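Local coordinates for adhesion G-protein coupled receptor G6 (Danio rerio, PDB 6V55), which acts as an adhesion G-protein-coupled receptor linked to myelination, with a large calcium-binding extracellular region that probably takes part in cell adhesion and signalling, at residues A[34-39]-A[88-93]; A[40-45]-A[84-89]; A[7-12]-A[108-113]; A[118-123]-A[309-314]. All coordinates share one frame; numbering follows the deposited sequence.

Contact 1: residues A[34-39]-A[88-93]. With NAG (2-acetamido-2-deoxy-beta-D-glucopyranose), chain E.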
loop_
_atom_site.group_PDB
_atom_site.type_symbol
_atom_site.label_atom_id
_atom_site.label_comp_id
_atom_site.label_asym_id
_atom_site.label_seq_id
_atom_site.Cartn_x
_atom_site.Cartn_y
_atom_site.Cartn_z
ATOM N N THR A 34 2.386 -7.721 -4.498
ATOM C CA THR A 34 3.514 -8.528 -4.046
ATOM C C THR A 34 4.543 -8.601 -5.173
ATOM O O THR A 34 4.223 -8.988 -6.296
ATOM C CB THR A 34 3.042 -9.915 -3.603
ATOM O OG1 THR A 34 2.503 -9.823 -2.277
ATOM C CG2 THR A 34 4.177 -10.923 -3.584
ATOM N N ILE A 35 5.769 -8.193 -4.889
ATOM C CA ILE A 35 6.836 -8.194 -5.880
ATOM C C ILE A 35 7.772 -9.346 -5.565
ATOM O O ILE A 35 8.383 -9.370 -4.489
ATOM C CB ILE A 35 7.603 -6.871 -5.883
ATOM C CG1 ILE A 35 6.626 -5.695 -5.815
ATOM C CG2 ILE A 35 8.470 -6.825 -7.101
ATOM C CD1 ILE A 35 7.279 -4.351 -5.508
ATOM N N GLN A 36 7.900 -10.294 -6.495
ATOM C CA GLN A 36 8.711 -11.481 -6.260
ATOM C C GLN A 36 9.826 -11.594 -7.286
ATOM O O GLN A 36 9.585 -11.507 -8.495
ATOM C CB GLN A 36 7.875 -12.748 -6.270
ATOM C CG GLN A 36 8.624 -13.908 -5.673
ATOM C CD GLN A 36 7.706 -14.988 -5.184
ATOM O OE1 GLN A 36 8.036 -15.722 -4.246
ATOM N NE2 GLN A 36 6.527 -15.087 -5.803
ATOM N N ALA A 37 11.037 -11.787 -6.789
ATOM C CA ALA A 37 12.256 -12.008 -7.534
ATOM C C ALA A 37 12.735 -13.446 -7.319
ATOM O O ALA A 37 12.340 -14.093 -6.339
ATOM C CB ALA A 37 13.321 -11.001 -7.063
ATOM N N PRO A 38 13.597 -14.002 -8.232
ATOM C CA PRO A 38 14.197 -15.324 -7.958
ATOM C C PRO A 38 15.219 -15.294 -6.824
ATOM O O PRO A 38 15.544 -14.219 -6.303
ATOM C CB PRO A 38 14.855 -15.697 -9.291
ATOM C CG PRO A 38 15.040 -14.385 -10.010
ATOM C CD PRO A 38 13.863 -13.569 -9.620
ATOM N N ALA A 39 15.783 -16.467 -6.496
ATOM C CA ALA A 39 16.407 -16.717 -5.192
ATOM C C ALA A 39 17.689 -15.925 -4.937
ATOM O O ALA A 39 18.069 -15.765 -3.770
ATOM C CB ALA A 39 16.700 -18.210 -5.033
ATOM N N GLY A 88 14.867 -10.352 1.821
ATOM C CA GLY A 88 14.808 -11.507 0.948
ATOM C C GLY A 88 14.413 -11.119 -0.462
ATOM O O GLY A 88 14.649 -9.992 -0.916
ATOM N N ASN A 89 13.795 -12.051 -1.170
ATOM C CA ASN A 89 13.458 -11.804 -2.559
ATOM C C ASN A 89 12.016 -11.364 -2.765
ATOM O O ASN A 89 11.616 -11.145 -3.912
ATOM C CB ASN A 89 13.738 -13.047 -3.400
ATOM C CG ASN A 89 13.057 -14.262 -2.865
ATOM O OD1 ASN A 89 12.689 -14.314 -1.689
ATOM N ND2 ASN A 89 12.893 -15.265 -3.716
ATOM N N VAL A 90 11.216 -11.233 -1.705
ATOM C CA VAL A 90 9.835 -10.772 -1.840
ATOM C C VAL A 90 9.650 -9.445 -1.106
ATOM O O VAL A 90 10.009 -9.317 0.071
ATOM C CB VAL A 90 8.813 -11.806 -1.337
ATOM C CG1 VAL A 90 7.499 -11.524 -1.973
ATOM C CG2 VAL A 90 9.236 -13.219 -1.692
ATOM N N MET A 91 9.078 -8.464 -1.804
ATOM C CA MET A 91 8.646 -7.202 -1.215
ATOM C C MET A 91 7.154 -7.020 -1.476
ATOM O O MET A 91 6.714 -7.112 -2.625
ATOM C CB MET A 91 9.422 -6.020 -1.793
ATOM C CG MET A 91 8.939 -4.680 -1.271
ATOM S SD MET A 91 9.976 -4.101 0.069
ATOM C CE MET A 91 11.263 -3.357 -0.904
ATOM N N GLU A 92 6.383 -6.738 -0.422
ATOM C CA GLU A 92 4.937 -6.562 -0.512
ATOM C C GLU A 92 4.574 -5.131 -0.132
ATOM O O GLU A 92 5.029 -4.632 0.902
ATOM C CB GLU A 92 4.215 -7.565 0.400
ATOM C CG GLU A 92 4.676 -9.000 0.173
ATOM C CD GLU A 92 3.812 -10.045 0.857
ATOM O OE1 GLU A 92 3.135 -9.737 1.860
ATOM O OE2 GLU A 92 3.809 -11.198 0.384
ATOM N N VAL A 93 3.759 -4.479 -0.965
ATOM C CA VAL A 93 3.290 -3.107 -0.757
ATOM C C VAL A 93 1.771 -3.129 -0.637
ATOM O O VAL A 93 1.076 -3.490 -1.593
ATOM C CB VAL A 93 3.706 -2.177 -1.906
ATOM C CG1 VAL A 93 3.097 -0.791 -1.714
ATOM C CG2 VAL A 93 5.202 -2.073 -1.998
HETATM C C1 NAG E . -0.573 -10.735 -0.624
HETATM C C2 NAG E . -1.048 -11.664 0.517
HETATM C C3 NAG E . -0.116 -12.877 0.648
HETATM C C4 NAG E . -0.013 -13.630 -0.671
HETATM C C5 NAG E . 0.468 -12.683 -1.775
HETATM C C6 NAG E . 0.436 -13.329 -3.136
HETATM C C7 NAG E . -2.221 -10.257 2.161
HETATM C C8 NAG E . -2.181 -9.691 3.551
HETATM N N2 NAG E . -1.156 -10.977 1.795
HETATM O O3 NAG E . -0.579 -13.756 1.673
HETATM O O4 NAG E . 0.887 -14.729 -0.531
HETATM O O5 NAG E . -0.388 -11.526 -1.861
HETATM O O6 NAG E . -0.840 -13.176 -3.744
HETATM O O7 NAG E . -3.170 -10.065 1.401
#
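The shortest polar bond here is I35 N to M91 O, at 2.7 Å. M91 N returns the bond to I35 O at 2.9 Å, so I35 and M91 form an antiparallel hydrogen-bonded pair, with T34–E92 and Q36–V90 as the non-hydrogen-bonded pairs flanking it. A37 N continues the pattern to N89 O. Beyond it the asparagine side chain takes over: CG of N89 stands between the backbone N and the carbonyl carbon (chi1 54°), which carries ND2 to 2.9 Å from A37 O. That bond is bent, 130° at the hydrogen, and the donor is tilted from the carbonyl plane. With an alanine here the amide is gone, and A37 O would probably lose this donor just after the strand ends at Q36. The pairing joins strands 30-36 and 90-96 within one sheet of the CUB domain β-sandwich. I35 and M91 point inward onto V43 and I45 of the opposing sheet, while T34, Q36, V90 and E92 line the outer face. There the T34 methyl CG2 meets V90 CG1 at 3.7 Å, and T34 lies alongside E92. The T34 hydroxyl is hydrogen-bonded to N32 OD1, with OG1 also 3.4 Å from O5 of the glycan sugar, while E92 OE1 has K66 as a long, weak ionic partner.

Contact 2: residues A[40-45]-A[84-89]. With NAG (2-acetamido-2-deoxy-beta-D-glucopyranose), chain H.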
loop_
_atom_site.group_PDB
_atom_site.type_symbol
_atom_site.label_atom_id
_atom_site.label_comp_id
_atom_site.label_asym_id
_atom_site.label_seq_id
_atom_site.Cartn_x
_atom_site.Cartn_y
_atom_site.Cartn_z
ATOM N N GLY A 40 18.339 -15.397 -5.973
ATOM C CA GLY A 40 19.577 -14.666 -5.746
ATOM C C GLY A 40 19.452 -13.158 -5.843
ATOM O O GLY A 40 20.453 -12.447 -5.995
ATOM N N PHE A 41 18.222 -12.655 -5.756
ATOM C CA PHE A 41 17.935 -11.248 -5.993
ATOM C C PHE A 41 17.145 -10.688 -4.817
ATOM O O PHE A 41 16.512 -11.426 -4.065
ATOM C CB PHE A 41 17.174 -11.065 -7.318
ATOM C CG PHE A 41 18.006 -11.373 -8.537
ATOM C CD1 PHE A 41 18.089 -12.668 -9.043
ATOM C CD2 PHE A 41 18.705 -10.361 -9.178
ATOM C CE1 PHE A 41 18.870 -12.946 -10.162
ATOM C CE2 PHE A 41 19.505 -10.618 -10.284
ATOM C CZ PHE A 41 19.582 -11.911 -10.785
ATOM N N ILE A 42 17.232 -9.374 -4.625
ATOM C CA ILE A 42 16.365 -8.669 -3.689
ATOM C C ILE A 42 15.559 -7.631 -4.474
ATOM O O ILE A 42 15.839 -7.353 -5.638
ATOM C CB ILE A 42 17.144 -8.011 -2.529
ATOM C CG1 ILE A 42 18.089 -6.922 -3.039
ATOM C CG2 ILE A 42 17.907 -9.039 -1.737
ATOM C CD1 ILE A 42 18.548 -5.975 -1.942
ATOM N N VAL A 43 14.539 -7.068 -3.834
ATOM C CA VAL A 43 13.656 -6.102 -4.482
ATOM C C VAL A 43 13.904 -4.722 -3.880
ATOM O O VAL A 43 13.895 -4.556 -2.652
ATOM C CB VAL A 43 12.176 -6.505 -4.343
ATOM C CG1 VAL A 43 11.292 -5.494 -5.041
ATOM C CG2 VAL A 43 11.935 -7.911 -4.894
ATOM N N GLN A 44 14.135 -3.737 -4.742
ATOM C CA GLN A 44 14.255 -2.344 -4.341
ATOM C C GLN A 44 13.085 -1.556 -4.910
ATOM O O GLN A 44 12.884 -1.542 -6.130
ATOM C CB GLN A 44 15.557 -1.761 -4.857
ATOM C CG GLN A 44 15.844 -0.423 -4.287
ATOM C CD GLN A 44 16.993 0.254 -4.978
ATOM O OE1 GLN A 44 17.074 0.286 -6.211
ATOM N NE2 GLN A 44 17.929 0.756 -4.183
ATOM N N ILE A 45 12.315 -0.895 -4.046
ATOM C CA ILE A 45 11.260 -0.017 -4.520
ATOM C C ILE A 45 11.716 1.421 -4.356
ATOM O O ILE A 45 12.615 1.741 -3.579
ATOM C CB ILE A 45 9.898 -0.230 -3.825
ATOM C CG1 ILE A 45 9.944 0.244 -2.369
ATOM C CG2 ILE A 45 9.434 -1.674 -3.939
ATOM C CD1 ILE A 45 8.584 0.238 -1.693
ATOM N N LEU A 84 13.429 1.803 -0.577
ATOM C CA LEU A 84 13.475 0.743 0.420
ATOM C C LEU A 84 13.879 -0.572 -0.230
ATOM O O LEU A 84 13.674 -0.795 -1.430
ATOM C CB LEU A 84 12.137 0.567 1.131
ATOM C CG LEU A 84 11.496 1.850 1.676
ATOM C CD1 LEU A 84 10.220 1.513 2.414
ATOM C CD2 LEU A 84 12.437 2.646 2.586
ATOM N N ASN A 85 14.448 -1.449 0.587
ATOM C CA ASN A 85 15.192 -2.589 0.095
ATOM C C ASN A 85 14.748 -3.827 0.853
ATOM O O ASN A 85 14.805 -3.850 2.088
ATOM C CB ASN A 85 16.706 -2.339 0.248
ATOM C CG ASN A 85 17.404 -2.284 -1.089
ATOM O OD1 ASN A 85 16.950 -2.964 -2.012
ATOM N ND2 ASN A 85 18.496 -1.491 -1.237
ATOM N N SER A 86 14.294 -4.845 0.117
ATOM C CA SER A 86 13.871 -6.100 0.732
ATOM C C SER A 86 15.061 -6.923 1.214
ATOM O O SER A 86 16.122 -6.949 0.582
ATOM C CB SER A 86 13.053 -6.932 -0.253
ATOM O OG SER A 86 13.860 -7.344 -1.345
ATOM N N THR A 87 14.871 -7.611 2.338
ATOM C CA THR A 87 15.939 -8.434 2.891
ATOM C C THR A 87 16.005 -9.803 2.217
ATOM O O THR A 87 17.094 -10.360 2.041
ATOM C CB THR A 87 15.752 -8.558 4.404
ATOM O OG1 THR A 87 14.466 -9.111 4.686
ATOM C CG2 THR A 87 15.816 -7.178 5.028
ATOM N N GLY A 88 14.867 -10.352 1.821
ATOM C CA GLY A 88 14.808 -11.507 0.948
ATOM C C GLY A 88 14.413 -11.119 -0.462
ATOM O O GLY A 88 14.649 -9.992 -0.916
ATOM N N ASN A 89 13.795 -12.051 -1.170
ATOM C CA ASN A 89 13.458 -11.804 -2.559
ATOM C C ASN A 89 12.016 -11.364 -2.765
ATOM O O ASN A 89 11.616 -11.145 -3.912
ATOM C CB ASN A 89 13.738 -13.047 -3.400
ATOM C CG ASN A 89 13.057 -14.262 -2.865
ATOM O OD1 ASN A 89 12.689 -14.314 -1.689
ATOM N ND2 ASN A 89 12.893 -15.265 -3.716
HETATM C C1 NAG H . 19.265 -0.601 -0.376
HETATM C C2 NAG H . 20.424 0.002 -1.225
HETATM C C3 NAG H . 21.229 1.012 -0.390
HETATM C C4 NAG H . 20.309 2.095 0.166
HETATM C C5 NAG H . 19.219 1.457 1.025
HETATM C C6 NAG H . 18.218 2.472 1.529
HETATM C C7 NAG H . 21.935 -0.989 -2.919
HETATM C C8 NAG H . 22.772 -2.188 -3.271
HETATM N N2 NAG H . 21.289 -1.050 -1.744
HETATM O O3 NAG H . 22.271 1.604 -1.162
HETATM O O4 NAG H . 21.050 3.034 0.938
HETATM O O5 NAG H . 18.479 0.493 0.249
HETATM O O6 NAG H . 17.585 2.049 2.729
HETATM O O7 NAG H . 21.860 -0.006 -3.657
#
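S86 and V43 make the tight centre of this contact, where strand 83-85, at the edge of the four-stranded antiparallel sheet of the CUB β-sandwich, leaves its neighbour 41-51. S86 N donates to V43 O at 2.8 Å, but the return bond is taken by a side chain: V43 N reaches S86 OG at 2.6 Å, with an angle of 164° at the hydrogen. The S86 hydroxyl is brought to V43 N by a first torsion that sets OG between the backbone N and the carbonyl carbon (chi1 66°). A serine side chain thus fills the role of a backbone carbonyl while the chain turns away through T87 and G88. Further along, L84 and I45 exchange backbone bonds as a hydrogen-bonded pair, and I45 CG1 packs on L84 CB at 4.1 Å; on this inner face V43 and I45 also touch M91 of the opposing sheet.

The other face of the pairing is looser and sugar-bearing. Q44 and N85 form a non-hydrogen-bonded pair whose side chains cross obliquely, their amide planes 18° apart. The NE2 end of Q44 comes no nearer than 3.9 Å to C2 of the glycan, a passing contact beside the sugar. T87, in the turn, is exposed. N85 turns its two amide atoms to opposite duties: ND2 is bonded covalently to C1 of the sugar at 1.5 Å, while OD1 rests against the strand, 3.4 Å from I42 CD1.

Contact 3: residues A[7-12]-A[108-113]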
loop_
_atom_site.group_PDB
_atom_site.type_symbol
_atom_site.label_atom_id
_atom_site.label_comp_id
_atom_site.label_asym_id
_atom_site.label_seq_id
_atom_site.Cartn_x
_atom_site.Cartn_y
_atom_site.Cartn_z
ATOM N N VAL A 7 -2.112 -7.954 -7.242
ATOM C CA VAL A 7 -1.359 -8.691 -8.248
ATOM C C VAL A 7 -0.044 -9.186 -7.650
ATOM O O VAL A 7 0.348 -8.820 -6.541
ATOM C CB VAL A 7 -1.071 -7.835 -9.502
ATOM C CG1 VAL A 7 -2.258 -7.836 -10.453
ATOM C CG2 VAL A 7 -0.724 -6.422 -9.082
ATOM N N VAL A 8 0.634 -10.035 -8.422
ATOM C CA VAL A 8 1.992 -10.490 -8.145
ATOM C C VAL A 8 2.850 -10.096 -9.338
ATOM O O VAL A 8 2.602 -10.551 -10.461
ATOM C CB VAL A 8 2.066 -12.005 -7.891
ATOM C CG1 VAL A 8 3.516 -12.480 -7.871
ATOM C CG2 VAL A 8 1.424 -12.342 -6.575
ATOM N N LEU A 9 3.846 -9.248 -9.104
ATOM C CA LEU A 9 4.658 -8.699 -10.182
ATOM C C LEU A 9 6.000 -9.418 -10.201
ATOM O O LEU A 9 6.697 -9.461 -9.180
ATOM C CB LEU A 9 4.833 -7.187 -10.016
ATOM C CG LEU A 9 3.525 -6.433 -9.732
ATOM C CD1 LEU A 9 3.745 -4.944 -9.462
ATOM C CD2 LEU A 9 2.542 -6.628 -10.877
ATOM N N THR A 10 6.349 -10.010 -11.353
ATOM C CA THR A 10 7.530 -10.861 -11.469
ATOM C C THR A 10 8.539 -10.379 -12.504
ATOM O O THR A 10 9.522 -11.084 -12.745
ATOM C CB THR A 10 7.142 -12.307 -11.830
ATOM O OG1 THR A 10 6.558 -12.335 -13.139
ATOM C CG2 THR A 10 6.165 -12.904 -10.828
ATOM N N ASP A 11 8.333 -9.223 -13.135
ATOM C CA ASP A 11 9.288 -8.754 -14.131
ATOM C C ASP A 11 10.536 -8.194 -13.451
ATOM O O ASP A 11 10.561 -7.971 -12.233
ATOM C CB ASP A 11 8.654 -7.701 -15.038
ATOM C CG ASP A 11 7.701 -8.306 -16.061
ATOM O OD1 ASP A 11 7.626 -9.558 -16.148
ATOM O OD2 ASP A 11 7.039 -7.522 -16.785
ATOM N N SER A 12 11.588 -7.980 -14.263
ATOM C CA SER A 12 12.883 -7.556 -13.726
ATOM C C SER A 12 12.839 -6.116 -13.235
ATOM O O SER A 12 13.537 -5.763 -12.277
ATOM C CB SER A 12 13.981 -7.716 -14.782
ATOM O OG SER A 12 14.278 -6.477 -15.414
ATOM N N ILE A 108 5.087 4.021 -7.767
ATOM C CA ILE A 108 6.206 3.257 -7.234
ATOM C C ILE A 108 6.893 2.524 -8.383
ATOM O O ILE A 108 6.228 1.899 -9.217
ATOM C CB ILE A 108 5.718 2.267 -6.164
ATOM C CG1 ILE A 108 5.102 3.014 -4.979
ATOM C CG2 ILE A 108 6.824 1.330 -5.697
ATOM C CD1 ILE A 108 4.518 2.062 -3.941
ATOM N N SER A 109 8.216 2.621 -8.445
ATOM C CA SER A 109 9.023 1.839 -9.371
ATOM C C SER A 109 9.695 0.706 -8.611
ATOM O O SER A 109 10.279 0.935 -7.548
ATOM C CB SER A 109 10.087 2.712 -10.024
ATOM O OG SER A 109 11.085 3.051 -9.072
ATOM N N TYR A 110 9.627 -0.507 -9.156
ATOM C CA TYR A 110 10.307 -1.647 -8.563
ATOM C C TYR A 110 11.398 -2.159 -9.494
ATOM O O TYR A 110 11.345 -1.985 -10.713
ATOM C CB TYR A 110 9.335 -2.776 -8.222
ATOM C CG TYR A 110 8.599 -3.427 -9.376
ATOM C CD1 TYR A 110 7.427 -2.864 -9.871
ATOM C CD2 TYR A 110 9.039 -4.640 -9.924
ATOM C CE1 TYR A 110 6.725 -3.457 -10.900
ATOM C CE2 TYR A 110 8.335 -5.250 -10.961
ATOM C CZ TYR A 110 7.175 -4.644 -11.447
ATOM O OH TYR A 110 6.448 -5.215 -12.477
ATOM N N LYS A 111 12.382 -2.821 -8.892
ATOM C CA LYS A 111 13.632 -3.164 -9.552
ATOM C C LYS A 111 14.191 -4.412 -8.881
ATOM O O LYS A 111 14.254 -4.468 -7.646
ATOM C CB LYS A 111 14.613 -1.991 -9.439
ATOM C CG LYS A 111 15.681 -1.896 -10.496
ATOM C CD LYS A 111 16.929 -1.220 -9.916
ATOM C CE LYS A 111 17.413 -0.042 -10.767
ATOM N NZ LYS A 111 18.543 0.643 -10.077
ATOM N N GLN A 112 14.553 -5.418 -9.682
ATOM C CA GLN A 112 15.247 -6.606 -9.186
ATOM C C GLN A 112 16.748 -6.321 -9.124
ATOM O O GLN A 112 17.380 -6.024 -10.147
ATOM C CB GLN A 112 14.974 -7.814 -10.077
ATOM C CG GLN A 112 13.548 -8.298 -10.051
ATOM C CD GLN A 112 13.398 -9.691 -10.660
ATOM O OE1 GLN A 112 14.392 -10.339 -11.005
ATOM N NE2 GLN A 112 12.150 -10.165 -10.775
ATOM N N VAL A 113 17.311 -6.402 -7.921
ATOM C CA VAL A 113 18.706 -6.079 -7.661
ATOM C C VAL A 113 19.378 -7.337 -7.136
ATOM O O VAL A 113 18.862 -7.976 -6.208
ATOM C CB VAL A 113 18.840 -4.917 -6.655
ATOM C CG1 VAL A 113 20.310 -4.710 -6.225
ATOM C CG2 VAL A 113 18.262 -3.632 -7.241
#
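The Y110 ring meets the 7-12 segment with its outer end. At its edge and in the ring plane lies the carbonyl oxygen of D11, 3.7 Å from CE2. The L9 side chain crosses the tyrosine at about a right angle, its methyl CD1 oblique to the ring and 3.6 Å from CE1, and its CB sits 3.5 Å from OH. F16 and I35 also touch the tyrosine. The ring reaches this far because CG of Y110 stands between the backbone N and the carbonyl carbon (chi1 63°), which sends the aromatic group off strand 105-114 toward the N-terminal segment. If this tyrosine were a serine, the ring would be missing, L9 would probably lose the apolar surface it leans on, and a gap is likely to open between the two segments.

The second flat group is the Q112 amide, carried by an extended chain. Q112 NE2 is 3.1 Å from D11 O, so this one carbonyl has both the tyrosine edge and the glutamine amide as neighbours. A backbone hydrogen bond joins the segments: Q112 N donates to S12 O at 2.8 Å and 158° at the hydrogen. The aliphatic part of the same glutamine follows that carbonyl, with CB 3.3 Å from S12 O.

The touching parts run 54° apart. Strand 8-9 pairs with 30-36 in one sheet, whereas 105-114 belongs to the other, and the chain from L9 to S12 passes between them at the margin of the two-sheet β-sandwich of a CUB domain.

Contact 4: residues A[118-123]-A[309-314]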
loop_
_atom_site.group_PDB
_atom_site.type_symbol
_atom_site.label_atom_id
_atom_site.label_comp_id
_atom_site.label_asym_id
_atom_site.label_seq_id
_atom_site.Cartn_x
_atom_site.Cartn_y
_atom_site.Cartn_z
ATOM N N ARG A 118 30.023 -9.028 -2.138
ATOM C CA ARG A 118 30.584 -8.879 -0.800
ATOM C C ARG A 118 29.652 -9.328 0.324
ATOM O O ARG A 118 30.017 -9.189 1.497
ATOM C CB ARG A 118 30.998 -7.429 -0.577
ATOM C CG ARG A 118 32.355 -7.111 -1.156
ATOM C CD ARG A 118 32.803 -5.746 -0.707
ATOM N NE ARG A 118 33.061 -4.890 -1.856
ATOM C CZ ARG A 118 34.244 -4.758 -2.444
ATOM N NH1 ARG A 118 35.302 -5.420 -1.988
ATOM N NH2 ARG A 118 34.364 -3.953 -3.487
ATOM N N ASN A 119 28.462 -9.830 0.003
ATOM C CA ASN A 119 27.625 -10.562 0.942
ATOM C C ASN A 119 27.641 -12.047 0.645
ATOM O O ASN A 119 26.737 -12.764 1.078
ATOM C CB ASN A 119 26.178 -10.051 0.901
ATOM C CG ASN A 119 26.004 -8.740 1.641
ATOM O OD1 ASN A 119 26.344 -8.632 2.834
ATOM N ND2 ASN A 119 25.489 -7.726 0.940
ATOM N N GLN A 120 28.610 -12.522 -0.131
ATOM C CA GLN A 120 28.647 -13.917 -0.550
ATOM C C GLN A 120 30.058 -14.484 -0.427
ATOM O O GLN A 120 31.045 -13.795 -0.687
ATOM C CB GLN A 120 28.146 -14.079 -2.004
ATOM C CG GLN A 120 26.668 -13.788 -2.219
ATOM C CD GLN A 120 26.327 -13.602 -3.663
ATOM O OE1 GLN A 120 27.027 -12.889 -4.376
ATOM N NE2 GLN A 120 25.238 -14.226 -4.112
ATOM N N LYS A 121 30.143 -15.744 -0.035
ATOM C CA LYS A 121 31.369 -16.526 -0.056
ATOM C C LYS A 121 31.235 -17.518 -1.207
ATOM O O LYS A 121 30.140 -17.715 -1.741
ATOM C CB LYS A 121 31.586 -17.228 1.298
ATOM C CG LYS A 121 32.168 -16.304 2.419
ATOM C CD LYS A 121 31.101 -15.433 3.147
ATOM C CE LYS A 121 31.689 -14.441 4.174
ATOM N NZ LYS A 121 30.768 -13.282 4.432
ATOM N N VAL A 122 32.348 -18.102 -1.653
ATOM C CA VAL A 122 32.344 -18.874 -2.902
ATOM C C VAL A 122 33.022 -20.221 -2.690
ATOM O O VAL A 122 34.191 -20.275 -2.293
ATOM C CB VAL A 122 33.007 -18.102 -4.064
ATOM C CG1 VAL A 122 33.259 -19.003 -5.246
ATOM C CG2 VAL A 122 32.106 -16.966 -4.546
ATOM N N THR A 123 32.302 -21.308 -2.981
ATOM C CA THR A 123 32.888 -22.647 -2.928
ATOM C C THR A 123 33.728 -22.915 -4.182
ATOM O O THR A 123 33.229 -22.782 -5.303
ATOM C CB THR A 123 31.777 -23.691 -2.776
ATOM O OG1 THR A 123 31.080 -23.471 -1.541
ATOM C CG2 THR A 123 32.348 -25.114 -2.795
ATOM N N SER A 309 25.215 -21.663 -7.988
ATOM C CA SER A 309 25.522 -22.903 -7.279
ATOM C C SER A 309 26.751 -22.788 -6.380
ATOM O O SER A 309 26.948 -23.657 -5.522
ATOM C CB SER A 309 25.758 -24.037 -8.281
ATOM O OG SER A 309 24.900 -23.921 -9.402
ATOM N N SER A 310 27.591 -21.766 -6.564
ATOM C CA SER A 310 28.765 -21.556 -5.727
ATOM C C SER A 310 28.730 -20.191 -5.032
ATOM O O SER A 310 29.768 -19.548 -4.873
ATOM C CB SER A 310 30.049 -21.692 -6.546
ATOM O OG SER A 310 29.935 -22.708 -7.531
ATOM N N THR A 311 27.551 -19.700 -4.620
ATOM C CA THR A 311 27.468 -18.519 -3.756
ATOM C C THR A 311 26.632 -18.824 -2.519
ATOM O O THR A 311 25.491 -19.277 -2.640
ATOM C CB THR A 311 26.860 -17.284 -4.459
ATOM O OG1 THR A 311 25.439 -17.456 -4.621
ATOM C CG2 THR A 311 27.535 -16.969 -5.799
ATOM N N GLN A 312 27.183 -18.531 -1.338
ATOM C CA GLN A 312 26.513 -18.663 -0.051
ATOM C C GLN A 312 26.286 -17.276 0.561
ATOM O O GLN A 312 26.369 -16.263 -0.119
ATOM C CB GLN A 312 27.328 -19.570 0.866
ATOM C CG GLN A 312 27.009 -21.038 0.718
ATOM C CD GLN A 312 27.536 -21.847 1.888
ATOM O OE1 GLN A 312 27.846 -23.032 1.748
ATOM N NE2 GLN A 312 27.658 -21.203 3.051
ATOM N N THR A 313 25.930 -17.232 1.844
ATOM C CA THR A 313 25.745 -15.980 2.577
ATOM C C THR A 313 26.218 -16.240 4.008
ATOM O O THR A 313 26.212 -17.391 4.469
ATOM C CB THR A 313 24.269 -15.480 2.540
ATOM O OG1 THR A 313 23.652 -15.796 1.281
ATOM C CG2 THR A 313 24.159 -13.960 2.748
ATOM N N ASP A 314 26.646 -15.173 4.696
ATOM C CA ASP A 314 27.269 -15.268 6.014
ATOM C C ASP A 314 27.325 -13.880 6.643
ATOM O O ASP A 314 27.434 -12.872 5.933
ATOM C CB ASP A 314 28.691 -15.847 5.912
ATOM C CG ASP A 314 29.163 -16.525 7.184
ATOM O OD1 ASP A 314 29.121 -15.898 8.265
ATOM O OD2 ASP A 314 29.601 -17.696 7.089
HETATM O O HOH W 1 27.770 -9.738 4.880
#
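Q312 N donates to K121 O at 3.1 Å, nearly straight at the hydrogen (167°), and so fastens the tail 309-314 to residues 118-123 of the pentraxin-like domain, a β-sandwich of the concanavalin type. Residues 122-123 are an edge strand of its six-stranded sheet, V122 being bonded through its backbone to I270; the tail runs against them without being a regular strand. Close CA-to-carbonyl approaches accompany the bond, among them V122 CA to S310 O at 3.3 Å.

The side chains settle around these carbonyls. V122 holds CG1 anti to its backbone N (chi1 168°), an arrangement that leaves both methyls near S310 O, CG2 at 3.5 Å. Q120 keeps CG beside its own backbone N and lays it against Q312 O, at 3.3 Å, before the extended chain crosses T311 obliquely. T311 OG1 has G308 O as a weak hydrogen-bond partner, and T313 turns its methyl CG2 onto N119 O at 3.3 Å.

K121 is the long lever of the contact. Its chain bends at chi2 (82°) and then runs straight, passing D314 at about a right angle, with NZ 3.6 Å from D314 CB. The charges themselves stay apart, K121 NZ to D314 OD1 4.9 Å, so any attraction is long-range; the ammonium has its clear partner in the ring of Y271, a cation-pi contact. At the open end a water bridges the segments, giving a hydrogen bond to N119 OD1 at 2.7 Å and a weak one to D314 O.

Contacts 1, 2 and 3 belong to one CUB sandwich and touch one another; contact 4 lies in the following pentraxin-like domain, about 17 Å or more from each of them between centres. Contact 1 pairs neighbouring strands of one sheet and contact 2 neighbouring strands of the other; they share G88 and N89, and M91 CE packs against V43 O across the interior. Contacts 1, 2 and 4 are partly buried, whereas contact 3 is a surface closure linking both sheets: L9 bonds to strand 30-36, and 105-114 bonds to 41-51. Regular backbone pairing dominates contacts 1 and 2, each with one side-chain amide or hydroxyl joining in. Contacts 3 and 4 each have a direct backbone bond, supplemented by ring packing or water.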